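Local coordinates for protein hydroxyethylphosphonate dioxygenase (Streptomyces albus, PDB 6B9R) that probably uses a non-haem iron centre and dioxygen to cleave the carbon-carbon bond of 2-hydroxyethylphosphonate, giving hydroxymethylphosphonate, at residues Y320-L333 / L345-P359. Sequence-based numbering, arbitrary orientation.
Sequences YPGPDAPAYRFTQL and LAVDVLTARPDAPLP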
loop_
_atom_site.group_PDB
_atom_site.type_symbol
_atom_site.label_atom_id
_atom_site.label_comp_id
_atom_site.label_asym_id
_atom_site.label_seq_id
_atom_site.Cartn_x
_atom_site.Cartn_y
_atom_site.Cartn_z
ATOM N N TYR A 320 29.382 -12.650 7.525
ATOM C CA TYR A 320 28.821 -11.698 8.478
ATOM C C TYR A 320 29.258 -12.092 9.882
ATOM O O TYR A 320 29.108 -13.261 10.266
ATOM C CB TYR A 320 27.285 -11.655 8.385
ATOM C CG TYR A 320 26.691 -10.590 9.276
ATOM C CD1 TYR A 320 26.446 -10.841 10.616
ATOM C CD2 TYR A 320 26.413 -9.326 8.781
ATOM C CE1 TYR A 320 25.924 -9.857 11.448
ATOM C CE2 TYR A 320 25.887 -8.333 9.601
ATOM C CZ TYR A 320 25.648 -8.605 10.929
ATOM O OH TYR A 320 25.129 -7.619 11.738
ATOM N N PRO A 321 29.761 -11.147 10.696
ATOM C CA PRO A 321 29.827 -9.717 10.370
ATOM C C PRO A 321 31.017 -9.362 9.495
ATOM O O PRO A 321 31.148 -8.232 9.047
ATOM C CB PRO A 321 29.955 -9.054 11.739
ATOM C CG PRO A 321 30.691 -10.070 12.558
ATOM C CD PRO A 321 30.230 -11.422 12.067
ATOM N N GLY A 322 31.872 -10.337 9.243
ATOM C CA GLY A 322 33.021 -10.116 8.397
ATOM C C GLY A 322 33.927 -11.325 8.382
ATOM O O GLY A 322 33.780 -12.256 9.179
ATOM N N PRO A 323 34.890 -11.334 7.461
ATOM C CA PRO A 323 35.742 -12.525 7.301
ATOM C C PRO A 323 36.686 -12.779 8.463
ATOM O O PRO A 323 37.157 -13.913 8.605
ATOM C CB PRO A 323 36.520 -12.235 6.004
ATOM C CG PRO A 323 36.473 -10.735 5.837
ATOM C CD PRO A 323 35.131 -10.311 6.430
ATOM N N ASP A 324 36.998 -11.780 9.290
ATOM C CA ASP A 324 37.927 -12.028 10.387
ATOM C C ASP A 324 37.347 -13.018 11.391
ATOM O O ASP A 324 38.057 -13.914 11.864
ATOM C CB ASP A 324 38.312 -10.713 11.065
ATOM C CG ASP A 324 39.189 -9.830 10.187
ATOM O OD1 ASP A 324 39.555 -10.246 9.062
ATOM O OD2 ASP A 324 39.507 -8.702 10.622
ATOM N N ALA A 325 36.056 -12.896 11.709
ATOM C CA ALA A 325 35.375 -13.823 12.620
ATOM C C ALA A 325 33.948 -14.035 12.131
ATOM O O ALA A 325 32.993 -13.439 12.647
ATOM C CB ALA A 325 35.401 -13.302 14.057
ATOM N N PRO A 326 33.760 -14.899 11.134
ATOM C CA PRO A 326 32.442 -15.007 10.493
ATOM C C PRO A 326 31.504 -15.833 11.354
ATOM O O PRO A 326 31.874 -16.898 11.850
ATOM C CB PRO A 326 32.744 -15.712 9.167
ATOM C CG PRO A 326 33.944 -16.552 9.476
ATOM C CD PRO A 326 34.758 -15.785 10.505
ATOM N N ALA A 327 30.294 -15.317 11.548
ATOM C CA ALA A 327 29.236 -16.094 12.176
ATOM C C ALA A 327 28.334 -16.755 11.150
ATOM O O ALA A 327 27.816 -17.851 11.395
ATOM C CB ALA A 327 28.393 -15.200 13.093
ATOM N N TYR A 328 28.126 -16.097 10.016
ATOM C CA TYR A 328 27.268 -16.604 8.959
ATOM C C TYR A 328 27.961 -16.372 7.633
ATOM O O TYR A 328 28.723 -15.413 7.479
ATOM C CB TYR A 328 25.894 -15.885 8.905
ATOM C CG TYR A 328 25.265 -15.661 10.253
ATOM C CD1 TYR A 328 24.864 -16.731 11.035
ATOM C CD2 TYR A 328 25.064 -14.375 10.741
ATOM C CE1 TYR A 328 24.288 -16.524 12.284
ATOM C CE2 TYR A 328 24.476 -14.156 11.971
ATOM C CZ TYR A 328 24.081 -15.232 12.732
ATOM O OH TYR A 328 23.508 -15.020 13.957
ATOM N N ARG A 329 27.665 -17.229 6.665
ATOM C CA ARG A 329 28.076 -16.988 5.288
ATOM C C ARG A 329 26.807 -16.919 4.457
ATOM O O ARG A 329 26.003 -17.857 4.470
ATOM C CB ARG A 329 29.024 -18.079 4.780
ATOM C CG ARG A 329 29.865 -17.643 3.571
ATOM C CD ARG A 329 29.082 -17.767 2.270
ATOM N NE ARG A 329 28.675 -19.152 2.036
ATOM C CZ ARG A 329 29.413 -20.076 1.425
ATOM N NH1 ARG A 329 30.630 -19.790 0.950
ATOM N NH2 ARG A 329 28.924 -21.300 1.280
ATOM N N PHE A 330 26.606 -15.798 3.777
ATOM C CA PHE A 330 25.397 -15.591 2.995
ATOM C C PHE A 330 25.672 -15.823 1.518
ATOM O O PHE A 330 26.751 -15.486 1.023
ATOM C CB PHE A 330 24.850 -14.177 3.168
ATOM C CG PHE A 330 24.467 -13.816 4.576
ATOM C CD1 PHE A 330 23.521 -14.551 5.278
ATOM C CD2 PHE A 330 25.011 -12.694 5.177
ATOM C CE1 PHE A 330 23.151 -14.180 6.576
ATOM C CE2 PHE A 330 24.642 -12.323 6.466
ATOM C CZ PHE A 330 23.717 -13.074 7.163
ATOM N N THR A 331 24.675 -16.371 0.819
ATOM C CA THR A 331 24.671 -16.482 -0.631
ATOM C C THR A 331 23.410 -15.796 -1.143
ATOM O O THR A 331 22.307 -16.086 -0.663
ATOM C CB THR A 331 24.703 -17.945 -1.086
ATOM O OG1 THR A 331 25.879 -18.590 -0.571
ATOM C CG2 THR A 331 24.737 -18.033 -2.610
ATOM N N GLN A 332 23.573 -14.880 -2.097
ATOM C CA GLN A 332 22.444 -14.114 -2.625
ATOM C C GLN A 332 21.706 -14.935 -3.678
ATOM O O GLN A 332 22.309 -15.383 -4.661
ATOM C CB GLN A 332 22.934 -12.790 -3.216
ATOM C CG GLN A 332 21.862 -11.982 -3.972
ATOM C CD GLN A 332 22.455 -10.822 -4.779
ATOM O OE1 GLN A 332 23.335 -10.102 -4.302
ATOM N NE2 GLN A 332 21.982 -10.652 -6.015
ATOM N N LEU A 333 20.406 -15.146 -3.466
ATOM C CA LEU A 333 19.604 -15.937 -4.378
ATOM C C LEU A 333 18.784 -15.001 -5.268
ATOM O O LEU A 333 18.958 -13.777 -5.252
ATOM C CB LEU A 333 18.747 -16.935 -3.586
ATOM C CG LEU A 333 19.548 -17.714 -2.530
ATOM C CD1 LEU A 333 18.625 -18.596 -1.678
ATOM C CD2 LEU A 333 20.649 -18.541 -3.207
ATOM N N LEU A 345 18.187 -15.452 0.547
ATOM C CA LEU A 345 19.523 -15.843 0.970
ATOM C C LEU A 345 19.594 -17.315 1.338
ATOM O O LEU A 345 18.686 -17.856 1.972
ATOM C CB LEU A 345 19.988 -15.033 2.185
ATOM C CG LEU A 345 20.109 -13.524 1.974
ATOM C CD1 LEU A 345 20.250 -12.814 3.326
ATOM C CD2 LEU A 345 21.286 -13.216 1.079
ATOM N N ALA A 346 20.703 -17.951 0.956
ATOM C CA ALA A 346 21.137 -19.171 1.613
ATOM C C ALA A 346 22.074 -18.752 2.738
ATOM O O ALA A 346 22.983 -17.945 2.523
ATOM C CB ALA A 346 21.843 -20.118 0.633
ATOM N N VAL A 347 21.836 -19.270 3.937
ATOM C CA VAL A 347 22.568 -18.853 5.126
ATOM C C VAL A 347 23.285 -20.063 5.692
ATOM O O VAL A 347 22.640 -21.005 6.169
ATOM C CB VAL A 347 21.638 -18.244 6.186
ATOM C CG1 VAL A 347 22.459 -17.769 7.393
ATOM C CG2 VAL A 347 20.797 -17.116 5.583
ATOM N N ASP A 348 24.618 -20.038 5.667
ATOM C CA ASP A 348 25.406 -21.019 6.398
ATOM C C ASP A 348 25.627 -20.471 7.794
ATOM O O ASP A 348 26.255 -19.418 7.957
ATOM C CB ASP A 348 26.740 -21.301 5.711
ATOM C CG ASP A 348 26.570 -22.039 4.410
ATOM O OD1 ASP A 348 25.753 -22.978 4.373
ATOM O OD2 ASP A 348 27.236 -21.672 3.422
ATOM N N VAL A 349 25.086 -21.162 8.791
ATOM C CA VAL A 349 25.230 -20.747 10.179
ATOM C C VAL A 349 26.489 -21.412 10.707
ATOM O O VAL A 349 26.548 -22.637 10.833
ATOM C CB VAL A 349 24.004 -21.121 11.016
ATOM C CG1 VAL A 349 24.204 -20.672 12.469
ATOM C CG2 VAL A 349 22.752 -20.467 10.423
ATOM N N LEU A 350 27.507 -20.600 10.992
ATOM C CA LEU A 350 28.828 -21.101 11.345
ATOM C C LEU A 350 29.096 -21.047 12.837
ATOM O O LEU A 350 29.783 -21.927 13.369
ATOM C CB LEU A 350 29.908 -20.295 10.612
ATOM C CG LEU A 350 29.736 -20.220 9.088
ATOM C CD1 LEU A 350 30.746 -19.267 8.474
ATOM C CD2 LEU A 350 29.829 -21.609 8.463
ATOM N N THR A 351 28.561 -20.046 13.520
ATOM C CA THR A 351 28.862 -19.861 14.927
ATOM C C THR A 351 28.043 -20.817 15.783
ATOM O O THR A 351 26.873 -21.100 15.500
ATOM C CB THR A 351 28.598 -18.412 15.347
ATOM O OG1 THR A 351 28.830 -18.271 16.755
ATOM C CG2 THR A 351 27.164 -17.995 15.021
ATOM N N ALA A 352 28.688 -21.325 16.824
ATOM C CA ALA A 352 28.065 -22.110 17.877
ATOM C C ALA A 352 27.601 -21.254 19.045
ATOM O O ALA A 352 27.080 -21.797 20.021
ATOM C CB ALA A 352 29.047 -23.174 18.387
ATOM N N ARG A 353 27.799 -19.945 18.982
ATOM C CA ARG A 353 27.412 -19.040 20.053
ATOM C C ARG A 353 26.273 -18.134 19.604
ATOM O O ARG A 353 26.093 -17.895 18.407
ATOM C CB ARG A 353 28.611 -18.185 20.484
ATOM N N PRO A 354 25.460 -17.611 20.546
ATOM C CA PRO A 354 24.453 -16.597 20.204
ATOM C C PRO A 354 25.033 -15.187 20.140
ATOM O O PRO A 354 24.461 -14.236 20.674
ATOM C CB PRO A 354 23.442 -16.731 21.344
ATOM C CG PRO A 354 24.274 -17.144 22.509
ATOM C CD PRO A 354 25.391 -18.001 21.964
ATOM N N ASP A 355 26.184 -15.054 19.491
ATOM C CA ASP A 355 26.958 -13.825 19.556
ATOM C C ASP A 355 26.760 -12.920 18.351
ATOM O O ASP A 355 27.403 -11.868 18.282
ATOM C CB ASP A 355 28.455 -14.149 19.734
ATOM C CG ASP A 355 29.007 -15.052 18.637
ATOM O OD1 ASP A 355 28.240 -15.481 17.744
ATOM O OD2 ASP A 355 30.228 -15.331 18.671
ATOM N N ALA A 356 25.880 -13.276 17.414
ATOM C CA ALA A 356 25.722 -12.522 16.169
ATOM C C ALA A 356 24.261 -12.187 15.907
ATOM O O ALA A 356 23.643 -12.720 14.976
ATOM C CB ALA A 356 26.303 -13.294 14.987
ATOM N N PRO A 357 23.684 -11.279 16.684
ATOM C CA PRO A 357 22.319 -10.840 16.376
ATOM C C PRO A 357 22.271 -10.205 14.994
ATOM O O PRO A 357 23.142 -9.416 14.620
ATOM C CB PRO A 357 22.008 -9.833 17.489
ATOM C CG PRO A 357 23.336 -9.358 17.955
ATOM C CD PRO A 357 24.270 -10.534 17.814
ATOM N N LEU A 358 21.270 -10.572 14.232
ATOM C CA LEU A 358 21.088 -9.939 12.934
ATOM C C LEU A 358 20.402 -8.587 13.108
ATOM O O LEU A 358 19.522 -8.446 13.965
ATOM C CB LEU A 358 20.256 -10.832 12.014
ATOM C CG LEU A 358 20.987 -12.098 11.564
ATOM C CD1 LEU A 358 20.118 -12.925 10.637
ATOM C CD2 LEU A 358 22.262 -11.669 10.863
ATOM N N PRO A 359 20.790 -7.582 12.328
ATOM C CA PRO A 359 20.121 -6.277 12.410
ATOM C C PRO A 359 18.639 -6.425 12.130
ATOM O O PRO A 359 18.244 -7.154 11.206
ATOM C CB PRO A 359 20.814 -5.446 11.316
ATOM C CG PRO A 359 22.124 -6.124 11.091
ATOM C CD PRO A 359 21.878 -7.592 11.337
HETATM O O HOH W 1 24.699 -16.077 16.897
#
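Y328 carries the tight part of this contact, its ring reaching from strand 328-332 into the loop that follows strand 343-349. With CG beside the backbone N (chi1 -43°), the ring lies next to V349 and sends its OH into a hydrogen bond with A356 O, 2.5 Å away and in the plane of the ring at its edge; the hydroxyl itself stands 26° off the carbonyl plane. The methyl of A327 sits over the centre of one ring face and presses on the methyl of A356, CB to CB at 3.4 Å, closer than usual. The L358 side chain crosses the Y328 ring at a slant, CD2 of L358 3.5 Å from CE2 of Y328, and F330 lays its ring edge along V347 CG2.

Between the strands, R329 pairs with D348 and T331 with A346 as antiparallel hydrogen-bonded pairs; R329 N gives to D348 O at 2.9 Å. Beyond them A327 O takes two donors, L350 N and T351 N, just where A327 and Y328 together face Y320 in a classic beta bulge.

The solvent side is looser: on the face opposite Y328 and F330, R329 and D348 are only partly buried, while T331 and A346 beside them are covered. There R329 bends at chi2 and chi3 to run beside D348, and R329 NH2 makes a salt bridge to D348 OD2 at 2.8 Å, the guanidinium and carboxylate planes 47° apart.

This hairpin belongs to an antiparallel sheet, between strands 317-320 and 412-419. Strand 403-407 backs Y328, whose OH also bonds L406 N, while L250 of the second subunit packs on F330, L345 and L358.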